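Local structure of putative methyl-accepting chemotaxis protein (Salmonella enterica subsp. enterica serovar Typhimurium str. LT2, 6DB1) at residues D29-F34 with E61-K66; P55-L60 with L104-S109; E69-S74 with N89-L94; M102-A105 with T111-S114. The protein probably senses chemical signals outside the cell through this N-terminal ligand-binding domain, as methyl-accepting chemotaxis receptors do to steer swimming. All blocks are in the same frame, centred on the assembly; numbering follows the deposited sequence.

Four helices (13-46, 54-73, 80-105 and 110-144) build this domain as an up-and-down bundle, and the four contacts sample successive helix pairs. Contact 1 joins the first to the second, contacts 2 and 3 the second to the third or the turn after it, and contact 4 the third to the fourth. Contacts 2 and 4 have centres about 8 Å apart and share Leu104 and Ala105, whereas the centres of contacts 3 and 4 are about 24 Å apart. Contact 1 is about 11 Å from contact 3 and 13 Å from contact 2, centre to centre; Met63 CE on Leu93 CG (3.5 Å) joins it to contact 3, Phe34 CE1 on Met102 CG (3.5 Å) to contact 4.

Contact 1: residues D29-F34 with E61-K66; sequences DQYFRF and ENMRQK
Met63, a selenomethionine, lays its selenium against Tyr31 in the conformer described (a second is modelled), and this is the closer-packed part of the contact: SE is 3.5 Å from Tyr31 CB, and CE reaches to 3.6 Å from Tyr31 CD1. The two side chains run side by side in the same direction. Selenium sits at the ring edge, 5.0 Å from the centroid of the Tyr31 ring, a Met-aromatic contact. An extended Met63 chain, with CG anti to the backbone N (chi1 -160°), carries SE across the interface. The less enclosed flank is polar. There Asn62 ND2 donates to Gln30 OE1 over 3.2 Å, with an N-H...O angle of 157°; the acceptor lies in the plane of the Asn62 amide, but the donor stands above the Gln30 carbonyl plane, and the two amides are turned 82° apart. Gln30, bent at chi2, also brings CD to 3.6 Å from Asn62 CB. The helix segments run antiparallel, their axes 8.7 Å apart, as neighbours in a four-helix bundle. Tyr31 OH is hydrogen-bonded to Ser125 OG, while Tyr31 and Met63 both pack on Leu93 of helix 80-105; elsewhere on helix 13-46, Phe32 meets Phe32 of the second subunit.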
loop_
_atom_site.group_PDB
_atom_site.type_symbol
_atom_site.label_atom_id
_atom_site.label_comp_id
_atom_site.label_asym_id
_atom_site.label_seq_id
_atom_site.Cartn_x
_atom_site.Cartn_y
_atom_site.Cartn_z
ATOM N N ASP A 29 -1.461 3.356 0.671
ATOM C CA ASP A 29 -0.282 4.142 0.813
ATOM C C ASP A 29 -0.603 5.484 1.513
ATOM O O ASP A 29 0.116 5.891 2.418
ATOM C CB ASP A 29 0.320 4.434 -0.547
ATOM C CG ASP A 29 1.589 5.214 -0.447
ATOM O OD1 ASP A 29 2.437 4.918 0.432
ATOM O OD2 ASP A 29 1.738 6.129 -1.261
ATOM N N GLN A 30 -1.694 6.135 1.102
ATOM C CA GLN A 30 -2.088 7.451 1.660
ATOM C C GLN A 30 -2.536 7.323 3.121
ATOM O O GLN A 30 -2.380 8.272 3.918
ATOM C CB GLN A 30 -3.188 8.098 0.825
ATOM C CG GLN A 30 -2.745 8.444 -0.589
ATOM C CD GLN A 30 -1.662 9.489 -0.605
ATOM O OE1 GLN A 30 -1.631 10.397 0.220
ATOM N NE2 GLN A 30 -0.781 9.379 -1.579
ATOM N N TYR A 31 -3.119 6.185 3.465
ATOM C CA TYR A 31 -3.476 5.962 4.826
ATOM C C TYR A 31 -2.198 5.775 5.665
ATOM O O TYR A 31 -2.043 6.433 6.709
ATOM C CB TYR A 31 -4.412 4.761 4.953
ATOM C CG TYR A 31 -4.523 4.262 6.367
ATOM C CD1 TYR A 31 -5.176 5.007 7.336
ATOM C CD2 TYR A 31 -3.933 3.066 6.745
ATOM C CE1 TYR A 31 -5.248 4.569 8.646
ATOM C CE2 TYR A 31 -4.007 2.611 8.051
ATOM C CZ TYR A 31 -4.668 3.365 9.003
ATOM O OH TYR A 31 -4.754 2.918 10.290
ATOM N N PHE A 32 -1.270 4.911 5.229
ATOM C CA PHE A 32 -0.053 4.714 6.020
ATOM C C PHE A 32 0.678 6.047 6.149
ATOM O O PHE A 32 1.187 6.363 7.224
ATOM C CB PHE A 32 0.881 3.631 5.469
ATOM C CG PHE A 32 0.320 2.230 5.512
ATOM C CD1 PHE A 32 -0.485 1.817 6.562
ATOM C CD2 PHE A 32 0.704 1.287 4.575
ATOM C CE1 PHE A 32 -0.982 0.523 6.616
ATOM C CE2 PHE A 32 0.213 -0.010 4.634
ATOM C CZ PHE A 32 -0.631 -0.391 5.653
ATOM N N ARG A 33 0.709 6.825 5.078
ATOM C CA ARG A 33 1.366 8.100 5.155
ATOM C C ARG A 33 0.709 8.938 6.250
ATOM O O ARG A 33 1.393 9.430 7.137
ATOM C CB ARG A 33 1.338 8.843 3.817
ATOM C CG ARG A 33 2.341 8.324 2.796
ATOM C CD ARG A 33 2.261 9.105 1.502
ATOM N NE ARG A 33 3.325 8.732 0.593
ATOM C CZ ARG A 33 3.493 9.255 -0.613
ATOM N NH1 ARG A 33 2.633 10.155 -1.061
ATOM N NH2 ARG A 33 4.518 8.879 -1.358
ATOM N N PHE A 34 -0.607 9.061 6.186
ATOM C CA PHE A 34 -1.360 9.852 7.128
ATOM C C PHE A 34 -0.928 9.579 8.570
ATOM O O PHE A 34 -0.766 10.512 9.333
ATOM C CB PHE A 34 -2.856 9.567 7.008
ATOM C CG PHE A 34 -3.650 10.109 8.165
ATOM C CD1 PHE A 34 -3.994 11.449 8.217
ATOM C CD2 PHE A 34 -4.021 9.286 9.215
ATOM C CE1 PHE A 34 -4.697 11.957 9.295
ATOM C CE2 PHE A 34 -4.732 9.796 10.288
ATOM C CZ PHE A 34 -5.060 11.131 10.331
ATOM N N GLU A 61 -7.059 14.006 2.795
ATOM C CA GLU A 61 -7.776 14.420 1.605
ATOM C C GLU A 61 -7.474 13.459 0.438
ATOM O O GLU A 61 -8.379 13.149 -0.340
ATOM C CB GLU A 61 -7.454 15.868 1.249
ATOM C CG GLU A 61 -8.690 16.727 1.153
ATOM C CD GLU A 61 -9.694 16.234 0.131
ATOM O OE1 GLU A 61 -10.898 16.500 0.317
ATOM O OE2 GLU A 61 -9.270 15.592 -0.856
ATOM N N ASN A 62 -6.236 12.967 0.323
ATOM C CA ASN A 62 -5.885 12.025 -0.762
ATOM C C ASN A 62 -6.596 10.675 -0.542
ATOM O O ASN A 62 -7.005 10.020 -1.508
ATOM C CB ASN A 62 -4.371 11.840 -0.901
ATOM C CG ASN A 62 -3.656 13.018 -1.530
ATOM O OD1 ASN A 62 -4.276 13.876 -2.161
ATOM N ND2 ASN A 62 -2.337 13.041 -1.408
HETATM N N MSE A 63 -6.738 10.270 0.722
HETATM C CA MSE A 63 -7.405 9.017 1.081
HETATM C C MSE A 63 -8.877 9.096 0.727
HETATM O O MSE A 63 -9.470 8.131 0.242
HETATM C CB MSE A 63 -7.186 8.824 2.578
HETATM C CG MSE A 63 -7.377 7.389 3.069
HETATM SE SE MSE A 63 -6.907 7.268 4.985
HETATM C CE MSE A 63 -8.124 5.782 5.425
ATOM N N ARG A 64 -9.469 10.262 0.969
ATOM C CA ARG A 64 -10.874 10.519 0.673
ATOM C C ARG A 64 -11.070 10.530 -0.851
ATOM O O ARG A 64 -12.050 9.964 -1.354
ATOM C CB ARG A 64 -11.301 11.857 1.283
ATOM C CG ARG A 64 -12.787 12.148 1.162
ATOM C CD ARG A 64 -13.127 13.573 1.558
ATOM N NE ARG A 64 -12.680 13.951 2.891
ATOM C CZ ARG A 64 -13.301 13.640 4.037
ATOM N NH1 ARG A 64 -14.348 12.832 4.040
ATOM N NH2 ARG A 64 -12.881 14.159 5.179
ATOM N N GLN A 65 -10.155 11.180 -1.581
ATOM C CA GLN A 65 -10.233 11.223 -3.046
ATOM C C GLN A 65 -10.079 9.809 -3.625
ATOM O O GLN A 65 -10.730 9.481 -4.613
ATOM C CB GLN A 65 -9.171 12.148 -3.650
ATOM C CG GLN A 65 -9.127 12.116 -5.177
ATOM C CD GLN A 65 -10.439 12.513 -5.815
ATOM O OE1 GLN A 65 -11.182 13.344 -5.293
ATOM N NE2 GLN A 65 -10.724 11.937 -6.971
ATOM N N LYS A 66 -9.206 8.984 -3.052
ATOM C CA LYS A 66 -9.022 7.633 -3.574
ATOM C C LYS A 66 -10.256 6.770 -3.287
ATOM O O LYS A 66 -10.588 5.958 -4.096
ATOM C CB LYS A 66 -7.710 7.032 -3.078
ATOM C CG LYS A 66 -6.488 7.685 -3.700
ATOM C CD LYS A 66 -6.513 7.639 -5.214
ATOM C CE LYS A 66 -5.335 8.332 -5.856
ATOM N NZ LYS A 66 -5.483 8.330 -7.324
#

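Contact 2: residues P55-L60 with L104-S109; sequences PARQSL and LAQQGS
Arg57 and Gln106 make the whole of this surface contact, in which one carbonyl oxygen serves two donors of a single guanidinium group. Gln106 OE1 takes a hydrogen bond from Arg57 NH1 at 2.7 Å, with an N-H...O angle of 157°. A second, weak bond comes from Arg57 NE, 3.2 Å from Gln106 OE1 and bent to 132°. The oxygen therefore sits at the guanidinium edge, close to its plane. Relative to the Gln106 carbonyl plane, NH1 is tilted 29°, and the two flat groups are strongly turned against each other. Both side chains arrive as extended arms, bridging backbones whose nearest CA atoms, those of Arg57 and Gln106, are 11.2 Å apart. Pro55 O accepts Ser59 N, a weak bond from Ser59 OG and a bond from Arg37 NH1 of helix 13-46. Leu104 O receives Gln107 N at 3.1 Å as the chain leaves its helix, and Ser109 OG caps the next helix through a weak bond to Thr111 N. The bridge is a polar tie at the surface, linking the start of helix 54-73 to the turn between helices 80-105 and 110-144, beside apolar packing in which Met102 of helix 80-105 meets Ala56, Arg57 and Leu60.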
loop_
_atom_site.group_PDB
_atom_site.type_symbol
_atom_site.label_atom_id
_atom_site.label_comp_id
_atom_site.label_asym_id
_atom_site.label_seq_id
_atom_site.Cartn_x
_atom_site.Cartn_y
_atom_site.Cartn_z
ATOM N N PRO A 55 0.382 18.823 5.762
ATOM C CA PRO A 55 0.719 17.518 5.144
ATOM C C PRO A 55 -0.211 16.360 5.546
ATOM O O PRO A 55 -0.555 15.514 4.704
ATOM C CB PRO A 55 2.148 17.175 5.587
ATOM C CG PRO A 55 2.453 18.130 6.717
ATOM C CD PRO A 55 1.538 19.320 6.521
ATOM N N ALA A 56 -0.579 16.290 6.819
ATOM C CA ALA A 56 -1.485 15.224 7.246
ATOM C C ALA A 56 -2.834 15.430 6.552
ATOM O O ALA A 56 -3.410 14.485 6.008
ATOM C CB ALA A 56 -1.617 15.207 8.746
ATOM N N ARG A 57 -3.311 16.676 6.561
ATOM C CA ARG A 57 -4.570 17.034 5.904
ATOM C C ARG A 57 -4.509 16.612 4.430
ATOM O O ARG A 57 -5.522 16.208 3.861
ATOM C CB ARG A 57 -4.844 18.543 5.975
ATOM C CG ARG A 57 -5.244 19.076 7.345
ATOM C CD ARG A 57 -5.223 20.602 7.389
ATOM N NE ARG A 57 -5.604 21.134 8.693
ATOM C CZ ARG A 57 -5.501 22.411 9.066
ATOM N NH1 ARG A 57 -5.860 22.776 10.287
ATOM N NH2 ARG A 57 -5.017 23.313 8.233
ATOM N N GLN A 58 -3.328 16.747 3.815
ATOM C CA GLN A 58 -3.152 16.389 2.412
ATOM C C GLN A 58 -3.390 14.887 2.228
ATOM O O GLN A 58 -4.023 14.473 1.271
ATOM C CB GLN A 58 -1.752 16.770 1.924
ATOM C CG GLN A 58 -1.398 16.189 0.562
ATOM C CD GLN A 58 -0.065 16.679 0.053
ATOM O OE1 GLN A 58 0.811 15.893 -0.301
ATOM N NE2 GLN A 58 0.111 17.990 0.037
ATOM N N SER A 59 -2.845 14.093 3.141
ATOM C CA SER A 59 -2.975 12.653 3.068
ATOM C C SER A 59 -4.440 12.245 3.296
ATOM O O SER A 59 -4.975 11.446 2.538
ATOM C CB SER A 59 -2.019 11.988 4.032
ATOM O OG SER A 59 -0.667 12.271 3.668
ATOM N N LEU A 60 -5.079 12.803 4.323
ATOM C CA LEU A 60 -6.476 12.517 4.615
ATOM C C LEU A 60 -7.307 12.837 3.372
ATOM O O LEU A 60 -8.108 12.018 2.922
ATOM C CB LEU A 60 -6.923 13.344 5.824
ATOM C CG LEU A 60 -8.374 13.167 6.273
ATOM C CD1 LEU A 60 -8.524 13.503 7.741
ATOM C CD2 LEU A 60 -9.337 14.002 5.443
ATOM N N LEU A 104 -9.222 15.642 16.502
ATOM C CA LEU A 104 -8.809 15.485 17.881
ATOM C C LEU A 104 -7.360 15.972 18.041
ATOM O O LEU A 104 -6.990 16.506 19.083
ATOM C CB LEU A 104 -8.965 13.999 18.221
ATOM C CG LEU A 104 -9.383 13.641 19.647
ATOM C CD1 LEU A 104 -10.650 14.382 20.054
ATOM C CD2 LEU A 104 -9.607 12.139 19.757
ATOM N N ALA A 105 -6.544 15.823 17.006
ATOM C CA ALA A 105 -5.138 16.245 17.071
ATOM C C ALA A 105 -5.054 17.777 17.108
ATOM O O ALA A 105 -4.065 18.357 17.570
ATOM C CB ALA A 105 -4.373 15.687 15.893
ATOM N N GLN A 106 -6.106 18.415 16.621
ATOM C CA GLN A 106 -6.168 19.853 16.583
ATOM C C GLN A 106 -6.894 20.390 17.831
ATOM O O GLN A 106 -7.124 21.589 17.912
ATOM C CB GLN A 106 -6.844 20.277 15.275
ATOM C CG GLN A 106 -6.046 19.885 14.037
ATOM C CD GLN A 106 -6.791 20.070 12.736
ATOM O OE1 GLN A 106 -6.265 20.619 11.775
ATOM N NE2 GLN A 106 -8.033 19.616 12.692
ATOM N N GLN A 107 -7.214 19.555 18.826
ATOM C CA GLN A 107 -7.948 20.095 19.989
ATOM C C GLN A 107 -7.726 19.239 21.252
ATOM O O GLN A 107 -7.307 19.764 22.293
ATOM C CB GLN A 107 -9.438 20.220 19.635
ATOM C CG GLN A 107 -10.197 18.897 19.606
ATOM C CD GLN A 107 -11.511 18.955 18.862
ATOM O OE1 GLN A 107 -11.608 19.506 17.767
ATOM N NE2 GLN A 107 -12.518 18.308 19.420
ATOM N N GLY A 108 -7.987 17.931 21.152
ATOM C CA GLY A 108 -7.913 16.984 22.277
ATOM C C GLY A 108 -6.545 16.901 22.935
ATOM O O GLY A 108 -5.680 17.758 22.737
ATOM N N SER A 109 -6.379 15.845 23.734
ATOM C CA SER A 109 -5.154 15.585 24.493
ATOM C C SER A 109 -4.630 14.176 24.189
ATOM O O SER A 109 -5.035 13.542 23.209
ATOM C CB SER A 109 -5.421 15.733 25.969
ATOM O OG SER A 109 -6.265 14.685 26.430
#

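Contact 3: residues E69-S74 with N89-L94; sequences EMKALS and NWQALL
The unusual feature here is a charged ammonium held by a neutral amide: Lys71 NZ donates to Gln91 OE1 at 2.7 Å, a short bond between two long side chains that meet at about a right angle. Both chains are extended beyond CG, and Lys71 CE follows its nitrogen to 3.3 Å from Gln91 OE1. The ammonium approaches 32° out of the carbonyl plane, with a C=O...N angle of 148°. The amide nitrogen, Gln91 NE2, has a weak bond to Glu95 OE2; Lys71 NZ also has a long, weak ion pair with Glu68, whose carboxylate would probably favour the charged lysine slightly.

Deeper in, the contact turns apolar. Met70, a selenomethionine, crosses Trp90 at about a right angle and touches the far corner of its six-membered ring, with CB 3.6 Å and CG 3.7 Å from Trp90 CZ3. Its bent chain (chi2 75°) turns SE along the ring edge, 5.4 Å from the centroid of the Trp90 six-membered ring, a Met-aromatic contact. The hydrogen bond and the Met70-Trp90 packing together join helix 54-73, near its C-terminal end, to the middle of helix 80-105. Beyond them, Trp90 stacks edge-to-face with Phe128 of helix 110-144, and Met70 reaches Val23 of helix 13-46 and Phe135, so that all four helices meet around this pair.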
loop_
_atom_site.group_PDB
_atom_site.type_symbol
_atom_site.label_atom_id
_atom_site.label_comp_id
_atom_site.label_asym_id
_atom_site.label_seq_id
_atom_site.Cartn_x
_atom_site.Cartn_y
_atom_site.Cartn_z
ATOM N N GLU A 69 -12.751 7.633 -5.973
ATOM C CA GLU A 69 -12.326 7.041 -7.235
ATOM C C GLU A 69 -12.602 5.525 -7.213
ATOM O O GLU A 69 -13.012 4.926 -8.242
ATOM C CB GLU A 69 -10.842 7.342 -7.431
ATOM C CG GLU A 69 -10.415 7.554 -8.859
ATOM C CD GLU A 69 -8.908 7.712 -9.010
ATOM O OE1 GLU A 69 -8.377 7.214 -10.029
ATOM O OE2 GLU A 69 -8.261 8.304 -8.099
HETATM N N MSE A 70 -12.427 4.902 -6.049
HETATM C CA MSE A 70 -12.676 3.458 -5.951
HETATM C C MSE A 70 -14.124 3.183 -6.161
HETATM O O MSE A 70 -14.478 2.254 -6.897
HETATM C CB MSE A 70 -12.239 2.856 -4.617
HETATM C CG MSE A 70 -12.140 1.315 -4.681
HETATM SE SE MSE A 70 -10.539 0.718 -5.666
HETATM C CE MSE A 70 -10.926 -1.192 -5.533
ATOM N N LYS A 71 -14.981 4.005 -5.542
ATOM C CA LYS A 71 -16.448 3.849 -5.659
ATOM C C LYS A 71 -16.916 3.994 -7.114
ATOM O O LYS A 71 -17.808 3.250 -7.564
ATOM C CB LYS A 71 -17.174 4.915 -4.830
ATOM C CG LYS A 71 -17.180 4.680 -3.327
ATOM C CD LYS A 71 -17.796 5.818 -2.570
ATOM C CE LYS A 71 -18.061 5.461 -1.129
ATOM N NZ LYS A 71 -18.363 6.671 -0.336
ATOM N N ALA A 72 -16.358 4.986 -7.813
ATOM C CA ALA A 72 -16.712 5.272 -9.211
ATOM C C ALA A 72 -16.362 4.092 -10.131
ATOM O O ALA A 72 -17.027 3.912 -11.146
ATOM C CB ALA A 72 -16.039 6.554 -9.667
ATOM N N LEU A 73 -15.349 3.293 -9.762
ATOM C CA LEU A 73 -14.864 2.124 -10.548
ATOM C C LEU A 73 -15.548 0.809 -10.153
ATOM O O LEU A 73 -15.387 -0.182 -10.863
ATOM C CB LEU A 73 -13.364 1.925 -10.268
ATOM C CG LEU A 73 -12.393 2.985 -10.784
ATOM C CD1 LEU A 73 -10.973 2.643 -10.359
ATOM C CD2 LEU A 73 -12.460 3.124 -12.297
ATOM N N SER A 74 -16.318 0.801 -9.062
ATOM C CA SER A 74 -16.852 -0.427 -8.486
ATOM C C SER A 74 -18.365 -0.622 -8.714
ATOM O O SER A 74 -19.151 0.346 -8.811
ATOM C CB SER A 74 -16.509 -0.428 -7.026
ATOM O OG SER A 74 -15.115 -0.154 -6.860
ATOM N N ASN A 89 -15.278 -0.849 4.497
ATOM C CA ASN A 89 -14.181 -0.823 5.481
ATOM C C ASN A 89 -13.286 0.395 5.224
ATOM O O ASN A 89 -12.769 1.008 6.173
ATOM C CB ASN A 89 -13.422 -2.154 5.503
ATOM C CG ASN A 89 -14.260 -3.269 6.088
ATOM O OD1 ASN A 89 -15.303 -3.011 6.683
ATOM N ND2 ASN A 89 -13.797 -4.502 5.963
ATOM N N TRP A 90 -13.116 0.765 3.958
ATOM C CA TRP A 90 -12.317 1.939 3.615
ATOM C C TRP A 90 -13.015 3.172 4.192
ATOM O O TRP A 90 -12.402 3.991 4.869
ATOM C CB TRP A 90 -12.196 2.065 2.094
ATOM C CG TRP A 90 -11.181 3.036 1.568
ATOM C CD1 TRP A 90 -10.761 4.207 2.119
ATOM C CD2 TRP A 90 -10.590 2.985 0.259
ATOM N NE1 TRP A 90 -9.874 4.832 1.285
ATOM C CE2 TRP A 90 -9.757 4.105 0.131
ATOM C CE3 TRP A 90 -10.631 2.058 -0.782
ATOM C CZ2 TRP A 90 -9.008 4.347 -1.014
ATOM C CZ3 TRP A 90 -9.883 2.285 -1.913
ATOM C CH2 TRP A 90 -9.102 3.434 -2.033
ATOM N N GLN A 91 -14.315 3.282 3.900
ATOM C CA GLN A 91 -15.117 4.446 4.351
ATOM C C GLN A 91 -15.159 4.510 5.887
ATOM O O GLN A 91 -15.113 5.597 6.458
ATOM C CB GLN A 91 -16.519 4.424 3.735
ATOM C CG GLN A 91 -17.401 5.573 4.217
ATOM C CD GLN A 91 -18.613 5.794 3.347
ATOM O OE1 GLN A 91 -18.573 5.607 2.133
ATOM N NE2 GLN A 91 -19.693 6.259 3.955
ATOM N N ALA A 92 -15.240 3.362 6.552
ATOM C CA ALA A 92 -15.268 3.353 8.011
ATOM C C ALA A 92 -13.916 3.842 8.560
ATOM O O ALA A 92 -13.869 4.678 9.456
ATOM C CB ALA A 92 -15.604 1.965 8.510
ATOM N N LEU A 93 -12.826 3.297 8.025
ATOM C CA LEU A 93 -11.498 3.660 8.472
ATOM C C LEU A 93 -11.325 5.180 8.423
ATOM O O LEU A 93 -10.754 5.781 9.338
ATOM C CB LEU A 93 -10.476 2.949 7.579
ATOM C CG LEU A 93 -9.013 3.332 7.782
ATOM C CD1 LEU A 93 -8.604 3.208 9.243
ATOM C CD2 LEU A 93 -8.128 2.467 6.897
ATOM N N LEU A 94 -11.878 5.782 7.377
ATOM C CA LEU A 94 -11.761 7.199 7.141
ATOM C C LEU A 94 -12.688 8.006 8.052
ATOM O O LEU A 94 -12.232 8.936 8.726
ATOM C CB LEU A 94 -12.102 7.476 5.673
ATOM C CG LEU A 94 -12.151 8.946 5.250
ATOM C CD1 LEU A 94 -10.769 9.594 5.300
ATOM C CD2 LEU A 94 -12.740 9.070 3.852
#

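Contact 4: residues M102-A105 with T111-S114; sequences MQLA and TAWS
Leu104 drives one methyl into the backbone of the facing helix: CD2 stands 3.3 Å from Trp113 N and 3.5 Å from Ala112 CB, close to the peptide that joins the two residues. Its CB meets Trp113 CB more distantly, at 4.1 Å. Beside it, Ala105 places its methyl over one face of the indole, a CH-pi contact with CB 4.1 Å from the centroid of the Trp113 five-membered ring and 26° off the ring normal; the nearest ring atom is Trp113 CD1, 3.7 Å from Ala105 CB. The indole is offered in this way because Trp113 CG is anti to the backbone N (chi1 162°), which swings the ring toward helix 80-105. No hydrogen bond crosses the contact; the side-chain contacts are apolar, and Leu104 also packs on backbone atoms. This is the hairpin of an antiparallel helical bundle, where helix 80-105 ends, a short turn follows, and helix 110-144 starts back; residues 111-114, near its start, form a wider pi-type turn. Further out, Trp113 packs on Leu38 and Met42 of helix 13-46, and Ala105 touches Leu38 as well, while Met102 packs on Phe34, Ala56 and Leu60.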
loop_
_atom_site.group_PDB
_atom_site.type_symbol
_atom_site.label_atom_id
_atom_site.label_comp_id
_atom_site.label_asym_id
_atom_site.label_seq_id
_atom_site.Cartn_x
_atom_site.Cartn_y
_atom_site.Cartn_z
HETATM N N MSE A 102 -7.663 13.455 13.261
HETATM C CA MSE A 102 -7.290 14.788 12.798
HETATM C C MSE A 102 -7.973 15.897 13.545
HETATM O O MSE A 102 -7.346 16.901 13.875
HETATM C CB MSE A 102 -7.655 14.940 11.338
HETATM C CG MSE A 102 -6.423 14.704 10.497
HETATM SE SE MSE A 102 -5.557 16.421 10.134
HETATM C CE MSE A 102 -3.945 15.912 11.110
ATOM N N GLN A 103 -9.265 15.745 13.808
ATOM C CA GLN A 103 -10.008 16.779 14.513
ATOM C C GLN A 103 -9.557 16.812 15.982
ATOM O O GLN A 103 -9.435 17.885 16.593
ATOM C CB GLN A 103 -11.509 16.544 14.323
ATOM C CG GLN A 103 -11.960 16.785 12.883
ATOM C CD GLN A 103 -13.427 16.513 12.624
ATOM O OE1 GLN A 103 -14.047 15.651 13.250
ATOM N NE2 GLN A 103 -13.984 17.219 11.648
ATOM N N LEU A 104 -9.222 15.642 16.502
ATOM C CA LEU A 104 -8.809 15.485 17.881
ATOM C C LEU A 104 -7.360 15.972 18.041
ATOM O O LEU A 104 -6.990 16.506 19.083
ATOM C CB LEU A 104 -8.965 13.999 18.221
ATOM C CG LEU A 104 -9.383 13.641 19.647
ATOM C CD1 LEU A 104 -10.650 14.382 20.054
ATOM C CD2 LEU A 104 -9.607 12.139 19.757
ATOM N N ALA A 105 -6.544 15.823 17.006
ATOM C CA ALA A 105 -5.138 16.245 17.071
ATOM C C ALA A 105 -5.054 17.777 17.108
ATOM O O ALA A 105 -4.065 18.357 17.570
ATOM C CB ALA A 105 -4.373 15.687 15.893
ATOM N N THR A 111 -5.247 11.798 26.142
ATOM C CA THR A 111 -6.410 10.991 26.584
ATOM C C THR A 111 -7.378 10.791 25.413
ATOM O O THR A 111 -8.267 9.933 25.465
ATOM C CB THR A 111 -7.191 11.669 27.723
ATOM O OG1 THR A 111 -6.282 12.260 28.650
ATOM C CG2 THR A 111 -8.110 10.718 28.462
ATOM N N ALA A 112 -7.211 11.609 24.376
ATOM C CA ALA A 112 -8.081 11.546 23.224
ATOM C C ALA A 112 -7.298 11.090 21.983
ATOM O O ALA A 112 -7.253 9.901 21.704
ATOM C CB ALA A 112 -8.742 12.892 23.032
ATOM N N TRP A 113 -6.645 12.023 21.288
ATOM C CA TRP A 113 -5.932 11.723 20.024
ATOM C C TRP A 113 -4.989 10.521 20.149
ATOM O O TRP A 113 -4.958 9.681 19.264
ATOM C CB TRP A 113 -5.175 12.947 19.485
ATOM C CG TRP A 113 -4.137 12.545 18.485
ATOM C CD1 TRP A 113 -4.342 12.178 17.187
ATOM C CD2 TRP A 113 -2.731 12.378 18.733
ATOM N NE1 TRP A 113 -3.157 11.817 16.605
ATOM C CE2 TRP A 113 -2.151 11.931 17.528
ATOM C CE3 TRP A 113 -1.906 12.576 19.846
ATOM C CZ2 TRP A 113 -0.784 11.681 17.408
ATOM C CZ3 TRP A 113 -0.556 12.331 19.728
ATOM C CH2 TRP A 113 -0.005 11.889 18.525
ATOM N N SER A 114 -4.193 10.458 21.199
ATOM C CA SER A 114 -3.267 9.340 21.328
ATOM C C SER A 114 -4.025 8.063 21.721
ATOM O O SER A 114 -3.762 7.000 21.166
ATOM C CB SER A 114 -2.167 9.656 22.307
ATOM O OG SER A 114 -1.192 8.623 22.330
#